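Local coordinates for nicotinate-nucleotide diphosphorylase (Carboxylating) (Streptococcus pyogenes GA06023, PDB 5HUO), which probably catalyses the transfer of a phosphoribosyl group to quinolinate with loss of carbon dioxide, giving nicotinate mononucleotide and diphosphate for NAD(+) biosynthesis, at residues 66-71 against 308-313; 97-102 against 114-119; 227-232 against 246-251; 268-273 against 285-290. All coordinates share one frame; numbering follows the deposited sequence.

Contact 1 of 4, residues 66-71 against 308-313; sequences QAKVSL and GLTYLD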
loop_
_atom_site.group_PDB
_atom_site.type_symbol
_atom_site.label_atom_id
_atom_site.label_comp_id
_atom_site.label_asym_id
_atom_site.label_seq_id
_atom_site.Cartn_x
_atom_site.Cartn_y
_atom_site.Cartn_z
ATOM N N GLN A 66 12.863 11.497 30.137
ATOM C CA GLN A 66 12.289 10.189 30.280
ATOM C C GLN A 66 11.240 10.217 31.379
ATOM O O GLN A 66 11.284 11.022 32.282
ATOM C CB GLN A 66 13.337 9.171 30.620
ATOM C CG GLN A 66 14.387 9.021 29.554
ATOM C CD GLN A 66 13.840 8.407 28.283
ATOM O OE1 GLN A 66 13.388 9.122 27.382
ATOM N NE2 GLN A 66 13.872 7.075 28.206
ATOM N N ALA A 67 10.276 9.332 31.256
ATOM C CA ALA A 67 9.230 9.184 32.240
ATOM C C ALA A 67 8.815 7.730 32.339
ATOM O O ALA A 67 9.162 6.917 31.504
ATOM C CB ALA A 67 8.057 10.051 31.867
ATOM N N LYS A 68 8.094 7.437 33.395
ATOM C CA LYS A 68 7.608 6.109 33.635
ATOM C C LYS A 68 6.123 6.175 33.889
ATOM O O LYS A 68 5.657 7.052 34.576
ATOM C CB LYS A 68 8.296 5.456 34.826
ATOM C CG LYS A 68 7.763 4.066 35.155
ATOM C CD LYS A 68 8.746 3.154 35.910
ATOM C CE LYS A 68 8.953 3.509 37.387
ATOM N NZ LYS A 68 7.652 3.736 38.091
ATOM N N VAL A 69 5.404 5.204 33.324
ATOM C CA VAL A 69 3.968 5.044 33.516
ATOM C C VAL A 69 3.679 3.593 33.757
ATOM O O VAL A 69 4.342 2.736 33.227
ATOM C CB VAL A 69 3.149 5.360 32.287
ATOM C CG1 VAL A 69 1.672 5.462 32.659
ATOM C CG2 VAL A 69 3.522 6.673 31.744
ATOM N N SER A 70 2.653 3.337 34.540
ATOM C CA SER A 70 2.274 1.990 34.929
ATOM C C SER A 70 0.976 1.530 34.272
ATOM O O SER A 70 -0.004 2.270 34.197
ATOM C CB SER A 70 2.160 1.909 36.448
ATOM O OG SER A 70 3.434 2.074 37.019
ATOM N N LEU A 71 0.990 0.294 33.840
ATOM C CA LEU A 71 -0.176 -0.342 33.298
ATOM C C LEU A 71 -0.824 -1.190 34.392
ATOM O O LEU A 71 -0.206 -2.113 34.900
ATOM C CB LEU A 71 0.190 -1.235 32.127
ATOM C CG LEU A 71 -0.973 -2.054 31.525
ATOM C CD1 LEU A 71 -2.040 -1.194 30.878
ATOM C CD2 LEU A 71 -0.401 -3.033 30.521
ATOM N N GLY A 308 -0.064 6.871 37.004
ATOM C CA GLY A 308 1.121 6.999 37.823
ATOM C C GLY A 308 2.331 7.481 37.048
ATOM O O GLY A 308 3.447 6.993 37.263
ATOM N N LEU A 309 2.112 8.465 36.216
ATOM C CA LEU A 309 3.176 9.048 35.452
ATOM C C LEU A 309 4.117 9.830 36.358
ATOM O O LEU A 309 3.688 10.675 37.134
ATOM C CB LEU A 309 2.644 9.994 34.408
ATOM C CG LEU A 309 3.683 10.743 33.569
ATOM C CD1 LEU A 309 4.431 9.798 32.696
ATOM C CD2 LEU A 309 3.060 11.773 32.683
ATOM N N THR A 310 5.404 9.490 36.282
ATOM C CA THR A 310 6.447 10.152 37.059
ATOM C C THR A 310 7.647 10.316 36.191
ATOM O O THR A 310 7.989 9.436 35.424
ATOM C CB THR A 310 6.865 9.325 38.298
ATOM O OG1 THR A 310 7.440 8.094 37.867
ATOM C CG2 THR A 310 5.683 8.983 39.179
ATOM N N TYR A 311 8.358 11.404 36.403
ATOM C CA TYR A 311 9.641 11.619 35.729
ATOM C C TYR A 311 10.799 10.852 36.386
ATOM O O TYR A 311 10.832 10.687 37.588
ATOM C CB TYR A 311 9.970 13.074 35.715
ATOM C CG TYR A 311 9.224 13.854 34.680
ATOM C CD1 TYR A 311 9.573 13.760 33.332
ATOM C CD2 TYR A 311 8.186 14.706 35.032
ATOM C CE1 TYR A 311 8.907 14.493 32.371
ATOM C CE2 TYR A 311 7.509 15.445 34.075
ATOM C CZ TYR A 311 7.876 15.340 32.754
ATOM O OH TYR A 311 7.225 16.074 31.797
ATOM N N LEU A 312 11.694 10.305 35.579
ATOM C CA LEU A 312 12.817 9.558 36.134
ATOM C C LEU A 312 13.934 10.493 36.610
ATOM O O LEU A 312 14.213 11.502 35.982
ATOM C CB LEU A 312 13.364 8.528 35.164
ATOM C CG LEU A 312 12.329 7.472 34.869
ATOM C CD1 LEU A 312 12.998 6.323 34.143
ATOM C CD2 LEU A 312 11.649 6.960 36.136
ATOM N N ASP A 313 14.564 10.126 37.733
ATOM C CA ASP A 313 15.780 10.843 38.214
ATOM C C ASP A 313 17.027 10.335 37.462
ATOM O O ASP A 313 16.908 9.899 36.305
ATOM C CB ASP A 313 15.963 10.799 39.757
ATOM C CG ASP A 313 14.903 11.626 40.526
ATOM O OD1 ASP A 313 14.408 12.676 40.035
ATOM O OD2 ASP A 313 14.587 11.236 41.668
#
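Lys68 and Thr310 tie the two strands together as an antiparallel hydrogen-bonded pair: Lys68 N reaches Thr310 O at 2.9 Å and Thr310 N returns to Lys68 O at 3.0 Å, both nearly straight along the acceptor carbonyl. A third, weak bond runs from Leu312 N to Gln66 O at 3.4 Å, just past the end of strand 304-311. Between the amide bonds the carbonyls also pick up alpha protons, Leu309 CA lying 3.3 Å from Lys68 O. This is the edge of the four-stranded antiparallel sheet of the N-terminal domain, where the last strand of the chain comes back to lie beside strand 66-73, its axis 4.7 Å from that of 66-71 at 161° between directions. Apolar packing is gathered on the face of Ala67 and Tyr311. Leu309, with CG anti to the backbone N (chi1 177°), brings CD1 against both Ala67 CB, at 3.7 Å, and Val69 CG2, at 3.4 Å. Gln66 O sits at the edge of the Tyr311 ring, 3.4 Å from CD1, and Ala67 CB approaches that ring obliquely. Helix 122-153 lies against this face through Val122 and Leu125, while Leu309 also packs on Asn199 of the second subunit. On the face of Lys68 and Thr310, Leu312 CD2 rests against Lys68 CB, and Lys68 NZ makes a long, weak ion pair with Glu117.

Contact 2 of 4, residues 97-102 against 114-119; sequences FQNPHQ and LVLEII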
loop_
_atom_site.group_PDB
_atom_site.type_symbol
_atom_site.label_atom_id
_atom_site.label_comp_id
_atom_site.label_asym_id
_atom_site.label_seq_id
_atom_site.Cartn_x
_atom_site.Cartn_y
_atom_site.Cartn_z
ATOM N N PHE A 97 10.562 -1.466 28.776
ATOM C CA PHE A 97 9.549 -1.944 29.698
ATOM C C PHE A 97 10.141 -2.628 30.870
ATOM O O PHE A 97 11.212 -3.141 30.807
ATOM C CB PHE A 97 8.618 -2.907 29.002
ATOM C CG PHE A 97 7.942 -2.324 27.799
ATOM C CD1 PHE A 97 6.739 -1.682 27.921
ATOM C CD2 PHE A 97 8.520 -2.395 26.561
ATOM C CE1 PHE A 97 6.117 -1.126 26.800
ATOM C CE2 PHE A 97 7.887 -1.848 25.458
ATOM C CZ PHE A 97 6.701 -1.208 25.576
ATOM N N GLN A 98 9.419 -2.616 31.955
ATOM C CA GLN A 98 9.772 -3.378 33.125
ATOM C C GLN A 98 8.553 -4.200 33.490
ATOM O O GLN A 98 7.432 -3.684 33.497
ATOM C CB GLN A 98 10.148 -2.469 34.257
ATOM C CG GLN A 98 11.603 -2.040 34.252
ATOM C CD GLN A 98 11.887 -0.869 35.207
ATOM O OE1 GLN A 98 11.037 -0.443 35.997
ATOM N NE2 GLN A 98 13.089 -0.377 35.155
ATOM N N ASN A 99 8.775 -5.461 33.840
ATOM C CA ASN A 99 7.689 -6.366 34.180
ATOM C C ASN A 99 7.998 -7.017 35.537
ATOM O O ASN A 99 8.384 -8.184 35.595
ATOM C CB ASN A 99 7.513 -7.426 33.082
ATOM C CG ASN A 99 6.203 -8.180 33.187
ATOM O OD1 ASN A 99 5.502 -8.185 34.231
ATOM N ND2 ASN A 99 5.875 -8.851 32.140
ATOM N N PRO A 100 7.783 -6.284 36.629
ATOM C CA PRO A 100 8.055 -6.721 37.987
ATOM C C PRO A 100 7.516 -8.067 38.350
ATOM O O PRO A 100 8.202 -8.803 39.052
ATOM C CB PRO A 100 7.325 -5.684 38.841
ATOM C CG PRO A 100 7.312 -4.460 38.022
ATOM C CD PRO A 100 7.093 -4.977 36.627
ATOM N N HIS A 101 6.327 -8.406 37.895
ATOM C CA HIS A 101 5.688 -9.672 38.274
ATOM C C HIS A 101 5.738 -10.767 37.193
ATOM O O HIS A 101 5.096 -11.807 37.325
ATOM C CB HIS A 101 4.254 -9.421 38.664
ATOM C CG HIS A 101 4.117 -8.589 39.862
ATOM N ND1 HIS A 101 4.741 -8.880 41.034
ATOM C CD2 HIS A 101 3.424 -7.462 40.077
ATOM C CE1 HIS A 101 4.447 -7.971 41.933
ATOM N NE2 HIS A 101 3.662 -7.087 41.376
ATOM N N GLN A 102 6.519 -10.521 36.151
ATOM C CA GLN A 102 6.708 -11.473 35.074
ATOM C C GLN A 102 5.418 -11.906 34.451
ATOM O O GLN A 102 5.222 -13.100 34.168
ATOM C CB GLN A 102 7.506 -12.676 35.559
ATOM C CG GLN A 102 8.915 -12.216 35.875
ATOM C CD GLN A 102 9.840 -13.305 36.401
ATOM O OE1 GLN A 102 9.940 -13.529 37.629
ATOM N NE2 GLN A 102 10.522 -13.998 35.490
ATOM N N LEU A 114 -0.275 -4.664 38.889
ATOM C CA LEU A 114 0.704 -3.952 38.076
ATOM C C LEU A 114 1.268 -4.902 36.984
ATOM O O LEU A 114 2.179 -5.696 37.214
ATOM C CB LEU A 114 1.825 -3.386 38.936
ATOM C CG LEU A 114 3.018 -2.820 38.160
ATOM C CD1 LEU A 114 2.634 -1.583 37.416
ATOM C CD2 LEU A 114 4.156 -2.498 39.120
ATOM N N VAL A 115 0.727 -4.767 35.794
ATOM C CA VAL A 115 1.080 -5.639 34.687
ATOM C C VAL A 115 2.416 -5.254 34.028
ATOM O O VAL A 115 3.251 -6.083 33.767
ATOM C CB VAL A 115 -0.017 -5.608 33.632
ATOM C CG1 VAL A 115 0.362 -6.486 32.439
ATOM C CG2 VAL A 115 -1.339 -6.076 34.236
ATOM N N LEU A 116 2.601 -3.970 33.811
ATOM C CA LEU A 116 3.813 -3.446 33.198
ATOM C C LEU A 116 4.124 -2.014 33.650
ATOM O O LEU A 116 3.230 -1.242 33.957
ATOM C CB LEU A 116 3.665 -3.408 31.671
ATOM C CG LEU A 116 4.207 -4.530 30.840
ATOM C CD1 LEU A 116 4.357 -4.006 29.425
ATOM C CD2 LEU A 116 5.541 -5.083 31.281
ATOM N N GLU A 117 5.411 -1.687 33.578
ATOM C CA GLU A 117 5.865 -0.334 33.619
ATOM C C GLU A 117 6.431 -0.015 32.288
ATOM O O GLU A 117 7.148 -0.788 31.700
ATOM C CB GLU A 117 6.888 -0.150 34.704
ATOM C CG GLU A 117 6.253 -0.020 36.086
ATOM C CD GLU A 117 7.235 -0.239 37.245
ATOM O OE1 GLU A 117 8.254 -0.948 37.090
ATOM O OE2 GLU A 117 6.922 0.285 38.348
ATOM N N ILE A 118 6.035 1.132 31.788
ATOM C CA ILE A 118 6.479 1.618 30.489
ATOM C C ILE A 118 7.395 2.853 30.644
ATOM O O ILE A 118 6.989 3.855 31.226
ATOM C CB ILE A 118 5.300 2.016 29.587
ATOM C CG1 ILE A 118 4.345 0.881 29.409
ATOM C CG2 ILE A 118 5.802 2.431 28.192
ATOM C CD1 ILE A 118 3.191 0.899 30.378
ATOM N N ILE A 119 8.610 2.773 30.088
ATOM C CA ILE A 119 9.625 3.836 30.242
ATOM C C ILE A 119 10.063 4.422 28.917
ATOM O O ILE A 119 10.488 3.726 28.038
ATOM C CB ILE A 119 10.892 3.357 30.943
ATOM C CG1 ILE A 119 10.611 3.024 32.382
ATOM C CG2 ILE A 119 11.945 4.430 30.928
ATOM C CD1 ILE A 119 10.320 1.549 32.572
HETATM O O HOH W 1 4.503 -6.647 36.380
#
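Gln98 and Glu117 are the hydrogen-bonded pair of two neighbouring antiparallel strands, 95-98 and 114-119, with 95-98 outermost in the N-terminal domain's four-stranded sheet within this chain. Glu117 N donates to Gln98 O at 2.8 Å and almost in line, whereas the bond from Gln98 N to Glu117 O, 2.9 Å, arrives tilted 24° from the carbonyl plane. One step along, Phe97 and Ile118 are the non-hydrogen-bonded pair; their side chains run side by side, with Ile118 CG1 at the edge of the ring, 3.7 Å from Phe97 CE1. Leu116 straddles the neighbouring residues: its CD1 meets Phe97 CD1 at 3.7 Å, and its CD2 packs on Asn99 CB at 3.6 Å. Farther out, Pro100 crosses Leu114 at about a right angle, CG on CD2. Behind them, Val115 and Leu116 form a classic beta bulge facing Leu71 of strand 66-73, and helix 82-92 backs the Phe97 face through Gln86 and Phe85. Strand 95-98 gives way to a type I turn from Asn99 to Gln102, and Asn99 ND2 is held by Phe103 O. Asn99 CG stands anti to its own N (chi1 -166°), which brings the amide across toward strand 114-119. There a single water takes the N-H of His101 N at 3.0 Å and also lies 2.8 Å from Asn99 OD1 and 2.6 Å from Leu114 O.

Contact 3 of 4, residues 227-232 against 246-251; sequences EVESLA and MLDNMS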
loop_
_atom_site.group_PDB
_atom_site.type_symbol
_atom_site.label_atom_id
_atom_site.label_comp_id
_atom_site.label_asym_id
_atom_site.label_seq_id
_atom_site.Cartn_x
_atom_site.Cartn_y
_atom_site.Cartn_z
ATOM N N GLU A 227 -22.260 -29.473 7.841
ATOM C CA GLU A 227 -23.331 -29.075 8.782
ATOM C C GLU A 227 -24.591 -29.859 8.526
ATOM O O GLU A 227 -25.090 -29.882 7.426
ATOM C CB GLU A 227 -23.697 -27.596 8.679
ATOM C CG GLU A 227 -22.545 -26.601 8.857
ATOM C CD GLU A 227 -23.000 -25.140 8.779
ATOM O OE1 GLU A 227 -24.189 -24.894 8.375
ATOM O OE2 GLU A 227 -22.160 -24.258 9.132
ATOM N N VAL A 228 -25.084 -30.489 9.569
ATOM C CA VAL A 228 -26.188 -31.428 9.488
ATOM C C VAL A 228 -27.259 -31.092 10.515
ATOM O O VAL A 228 -26.969 -30.871 11.688
ATOM C CB VAL A 228 -25.653 -32.849 9.705
ATOM C CG1 VAL A 228 -26.750 -33.872 9.735
ATOM C CG2 VAL A 228 -24.681 -33.184 8.591
ATOM N N GLU A 229 -28.509 -31.040 10.072
ATOM C CA GLU A 229 -29.665 -30.739 10.979
ATOM C C GLU A 229 -30.492 -31.966 11.361
ATOM O O GLU A 229 -31.334 -31.885 12.224
ATOM C CB GLU A 229 -30.596 -29.689 10.361
ATOM C CG GLU A 229 -29.901 -28.354 10.102
ATOM C CD GLU A 229 -30.842 -27.238 9.693
ATOM O OE1 GLU A 229 -32.027 -27.286 10.075
ATOM O OE2 GLU A 229 -30.396 -26.296 8.999
ATOM N N SER A 230 -30.203 -33.088 10.721
ATOM C CA SER A 230 -31.024 -34.275 10.706
ATOM C C SER A 230 -30.235 -35.507 11.071
ATOM O O SER A 230 -29.094 -35.617 10.693
ATOM C CB SER A 230 -31.395 -34.438 9.257
ATOM O OG SER A 230 -31.981 -35.639 8.929
ATOM N N LEU A 231 -30.848 -36.443 11.772
ATOM C CA LEU A 231 -30.175 -37.709 12.182
ATOM C C LEU A 231 -29.794 -38.589 10.975
ATOM O O LEU A 231 -28.756 -39.243 10.940
ATOM C CB LEU A 231 -31.067 -38.514 13.147
ATOM C CG LEU A 231 -31.078 -38.154 14.638
ATOM C CD1 LEU A 231 -29.672 -38.319 15.193
ATOM C CD2 LEU A 231 -31.575 -36.727 14.816
ATOM N N ALA A 232 -30.668 -38.579 9.984
ATOM C CA ALA A 232 -30.457 -39.290 8.715
ATOM C C ALA A 232 -29.196 -38.764 8.019
ATOM O O ALA A 232 -28.350 -39.525 7.566
ATOM C CB ALA A 232 -31.668 -39.125 7.798
ATOM N N MET A 246 -20.889 -31.430 11.850
ATOM C CA MET A 246 -21.420 -30.366 12.717
ATOM C C MET A 246 -22.880 -30.607 12.991
ATOM O O MET A 246 -23.668 -30.632 12.079
ATOM C CB MET A 246 -21.310 -28.992 12.093
ATOM C CG MET A 246 -21.888 -27.912 13.003
ATOM S SD MET A 246 -22.079 -26.272 12.268
ATOM C CE MET A 246 -20.430 -25.619 12.391
ATOM N N LEU A 247 -23.218 -30.803 14.256
ATOM C CA LEU A 247 -24.626 -30.998 14.692
ATOM C C LEU A 247 -25.181 -29.644 15.028
ATOM O O LEU A 247 -24.815 -29.029 16.000
ATOM C CB LEU A 247 -24.752 -31.947 15.890
ATOM C CG LEU A 247 -24.059 -33.312 15.741
ATOM C CD1 LEU A 247 -24.146 -34.151 17.007
ATOM C CD2 LEU A 247 -24.612 -34.095 14.560
ATOM N N ASP A 248 -26.055 -29.181 14.173
ATOM C CA ASP A 248 -26.524 -27.793 14.227
ATOM C C ASP A 248 -27.793 -27.644 15.078
ATOM O O ASP A 248 -28.828 -28.215 14.757
ATOM C CB ASP A 248 -26.772 -27.282 12.805
ATOM C CG ASP A 248 -26.949 -25.778 12.736
ATOM O OD1 ASP A 248 -26.938 -25.070 13.780
ATOM O OD2 ASP A 248 -27.098 -25.321 11.582
ATOM N N ASN A 249 -27.658 -26.894 16.171
ATOM C CA ASN A 249 -28.764 -26.545 17.087
ATOM C C ASN A 249 -29.660 -27.735 17.432
ATOM O O ASN A 249 -30.853 -27.622 17.516
ATOM C CB ASN A 249 -29.585 -25.374 16.533
ATOM N N MET A 250 -29.056 -28.898 17.598
ATOM C CA MET A 250 -29.804 -30.142 17.871
ATOM C C MET A 250 -30.053 -30.292 19.373
ATOM O O MET A 250 -29.274 -29.814 20.184
ATOM C CB MET A 250 -29.075 -31.396 17.284
ATOM C CG MET A 250 -29.132 -31.541 15.742
ATOM S SD MET A 250 -28.484 -33.065 14.980
ATOM C CE MET A 250 -28.263 -34.176 16.368
ATOM N N SER A 251 -31.142 -30.962 19.714
ATOM C CA SER A 251 -31.443 -31.331 21.109
ATOM C C SER A 251 -30.473 -32.370 21.637
ATOM O O SER A 251 -29.927 -33.163 20.871
ATOM C CB SER A 251 -32.835 -31.960 21.249
ATOM O OG SER A 251 -32.893 -33.245 20.626
#
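Glu227 and Met246 lie side by side across two parallel strands and point the same way, so the thioether runs along the carboxylate arm. The Met246 sulfur does the touching: SD sits 3.5 Å from Glu227 CG and 3.7 Å from Glu227 OE2, while the methyl CE also stays near that oxygen. Met246 CG is anti to the backbone N (chi1 179°) and the chain bends only at chi3 (-81°), beyond which CE keeps close to the carboxylate. Underneath, Val228 N bonds to Met246 O at 2.9 Å and Asp248 N to Val228 O at 3.1 Å, the regular parallel pattern in which Val228 is gripped from two residues of its neighbour. The strands belong to a beta-alpha-beta unit, strand 224-228, helix 231-240 and strand 244-248, in the parallel barrel-like sheet of the C-terminal domain. Val228 leans back on that helix through Ala233 and Ala234. Past the strand ends Met250 SD lies 4.1 Å from Glu229 O, and its CE looks at Leu231 CD2 at the first turn of the helix. At the C-terminal ends of the strands three carboxylates come together: Asp248 OD2 is 4.4 Å from Glu227 OE1 and 4.3 Å from Glu229 OE2. Asp248 thus faces both glutamates without touching either, and Lys197 makes a salt bridge to Glu227 OE2. A sulfate about 5 Å from the Met246 side chain is consistent with a pocket at this end of the sheet.

Contact 4 of 4, residues 268-273 against 285-290; sequences IECSGN and LAIDYV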
loop_
_atom_site.group_PDB
_atom_site.type_symbol
_atom_site.label_atom_id
_atom_site.label_comp_id
_atom_site.label_asym_id
_atom_site.label_seq_id
_atom_site.Cartn_x
_atom_site.Cartn_y
_atom_site.Cartn_z
ATOM N N ILE A 268 -16.919 -34.832 15.907
ATOM C CA ILE A 268 -18.247 -34.265 16.115
ATOM C C ILE A 268 -18.125 -32.924 16.763
ATOM O O ILE A 268 -17.492 -32.784 17.819
ATOM C CB ILE A 268 -19.185 -35.158 16.940
ATOM C CG1 ILE A 268 -19.259 -36.579 16.351
ATOM C CG2 ILE A 268 -20.589 -34.553 17.007
ATOM C CD1 ILE A 268 -19.890 -37.611 17.307
ATOM N N GLU A 269 -18.738 -31.952 16.102
ATOM C CA GLU A 269 -18.827 -30.569 16.588
ATOM C C GLU A 269 -20.291 -30.241 16.859
ATOM O O GLU A 269 -21.139 -30.597 16.045
ATOM C CB GLU A 269 -18.256 -29.578 15.563
ATOM C CG GLU A 269 -18.684 -28.097 15.733
ATOM C CD GLU A 269 -18.025 -27.120 14.712
ATOM O OE1 GLU A 269 -18.092 -25.871 14.882
ATOM O OE2 GLU A 269 -17.408 -27.607 13.721
ATOM N N CYS A 270 -20.580 -29.609 17.991
ATOM C CA CYS A 270 -21.876 -29.031 18.200
ATOM C C CYS A 270 -21.759 -27.538 18.047
ATOM O O CYS A 270 -20.833 -26.917 18.522
ATOM C CB CYS A 270 -22.455 -29.372 19.555
ATOM S SG CYS A 270 -23.080 -31.072 19.654
ATOM N N SER A 271 -22.758 -26.936 17.419
ATOM C CA SER A 271 -22.765 -25.476 17.204
ATOM C C SER A 271 -24.167 -24.902 17.135
ATOM O O SER A 271 -25.147 -25.634 17.024
ATOM C CB SER A 271 -22.054 -25.159 15.935
ATOM O OG SER A 271 -22.054 -23.766 15.703
ATOM N N GLY A 272 -24.223 -23.600 17.338
ATOM C CA GLY A 272 -25.481 -22.843 17.360
ATOM C C GLY A 272 -26.180 -22.734 18.721
ATOM O O GLY A 272 -26.380 -23.754 19.418
ATOM N N ASN A 273 -26.583 -21.497 19.064
ATOM C CA ASN A 273 -27.245 -21.194 20.356
ATOM C C ASN A 273 -26.367 -21.681 21.504
ATOM O O ASN A 273 -26.781 -22.523 22.311
ATOM C CB ASN A 273 -28.666 -21.846 20.438
ATOM C CG ASN A 273 -29.518 -21.328 21.620
ATOM O OD1 ASN A 273 -29.730 -20.115 21.773
ATOM N ND2 ASN A 273 -30.026 -22.250 22.445
ATOM N N LEU A 285 -20.815 -35.257 27.211
ATOM C CA LEU A 285 -21.077 -35.944 25.921
ATOM C C LEU A 285 -19.786 -36.353 25.224
ATOM O O LEU A 285 -18.738 -35.800 25.452
ATOM C CB LEU A 285 -21.908 -35.118 24.948
ATOM C CG LEU A 285 -23.140 -34.482 25.578
ATOM C CD1 LEU A 285 -23.967 -33.693 24.576
ATOM C CD2 LEU A 285 -23.997 -35.547 26.272
ATOM N N ALA A 286 -19.900 -37.354 24.378
ATOM C CA ALA A 286 -18.765 -37.865 23.627
ATOM C C ALA A 286 -18.773 -37.167 22.265
ATOM O O ALA A 286 -18.904 -37.777 21.209
ATOM C CB ALA A 286 -18.831 -39.381 23.470
ATOM N N ILE A 287 -18.638 -35.858 22.321
ATOM C CA ILE A 287 -18.396 -35.052 21.135
ATOM C C ILE A 287 -17.018 -34.526 21.300
ATOM O O ILE A 287 -16.499 -34.466 22.411
ATOM C CB ILE A 287 -19.396 -33.900 20.973
ATOM C CG1 ILE A 287 -19.284 -32.899 22.123
ATOM C CG2 ILE A 287 -20.800 -34.449 20.924
ATOM C CD1 ILE A 287 -20.124 -31.662 21.906
ATOM N N ASP A 288 -16.443 -34.106 20.195
ATOM C CA ASP A 288 -15.061 -33.601 20.206
ATOM C C ASP A 288 -14.942 -32.121 20.579
ATOM O O ASP A 288 -14.036 -31.742 21.318
ATOM C CB ASP A 288 -14.398 -33.874 18.884
ATOM C CG ASP A 288 -14.366 -35.372 18.570
ATOM O OD1 ASP A 288 -13.512 -36.073 19.164
ATOM O OD2 ASP A 288 -15.176 -35.814 17.722
ATOM N N TYR A 289 -15.839 -31.297 20.053
ATOM C CA TYR A 289 -15.846 -29.869 20.422
ATOM C C TYR A 289 -17.174 -29.128 20.186
ATOM O O TYR A 289 -18.101 -29.664 19.598
ATOM C CB TYR A 289 -14.746 -29.141 19.708
ATOM C CG TYR A 289 -14.873 -29.038 18.197
ATOM C CD1 TYR A 289 -14.508 -30.089 17.376
ATOM C CD2 TYR A 289 -15.226 -27.855 17.601
ATOM C CE1 TYR A 289 -14.515 -29.950 15.999
ATOM C CE2 TYR A 289 -15.247 -27.708 16.224
ATOM C CZ TYR A 289 -14.895 -28.767 15.416
ATOM O OH TYR A 289 -14.943 -28.629 14.035
ATOM N N VAL A 290 -17.245 -27.922 20.733
ATOM C CA VAL A 290 -18.295 -26.979 20.427
ATOM C C VAL A 290 -17.702 -25.681 19.929
ATOM O O VAL A 290 -16.531 -25.357 20.200
ATOM C CB VAL A 290 -19.130 -26.627 21.648
ATOM C CG1 VAL A 290 -19.765 -27.880 22.195
ATOM C CG2 VAL A 290 -18.322 -25.909 22.719
#
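Glu269 and Tyr289 meet on one face of the parallel sheet of the C-terminal domain, the barrel-like alpha/beta core that carries the active site in quinolinate phosphoribosyltransferases; a bound sulfate lies about 5 Å from the Glu269 side chain. The glutamate's aliphatic stem lies over one face of the tyrosine ring, CB 3.7 Å from the centroid of the Tyr289 ring and 20° off its normal, a CH-pi contact. Tyr289 CG is set between its backbone N and carbonyl carbon (chi1 66°), which folds the ring back under the neighbouring strand. A weak bond from Tyr289 OH to Glu269 OE2 is doubtful, the oxygen being less surely placed; OE2 also bonds to His186 NE2, and OE1 to Ser291. Phe161 and, from the third subunit, Phe220 also meet the tyrosine ring. On the other side of the sheet Cys270 SG packs on Ile287 CD1 at 3.8 Å, and Ile268 crosses Ile287 at about a right angle, CG2 against CG2. The backbone is joined by Cys270 N to Tyr289 O, 3.0 Å. Ile268 O accepts two N-H groups, from Tyr289 N at 3.2 Å and from Asp288 N at 2.9 Å, the latter bond bent to 137°. Just before strand 289-291, Asp288 extends the pairing with its side chain: OD2 takes Ile268 N at 2.7 Å on its anti lone pair, and OD1 pairs with Arg267. The carboxylate stands in for a backbone acceptor, its charge probably stabilised by the arginine.

The four contacts fall into two pairs on opposite sides of the chain's centre. Contacts 1 and 2, centres 12 Å apart, share the antiparallel sheet of the N-terminal domain, where strands 66-73 and 114-119 are neighbours. Contacts 3 and 4, whose centres are 10 Å apart, share the parallel sheet of the C-terminal domain through the adjoining strands 244-248 and 267-271. Between the pairs the centres lie about 40 to 57 Å apart, with nearest atoms at least about 28 Å away. Contacts 2, 3 and 4 follow one another along the chain, all inside the loop closed by contact 1, so the chain builds the parallel sheet and then returns to finish the N-terminal one.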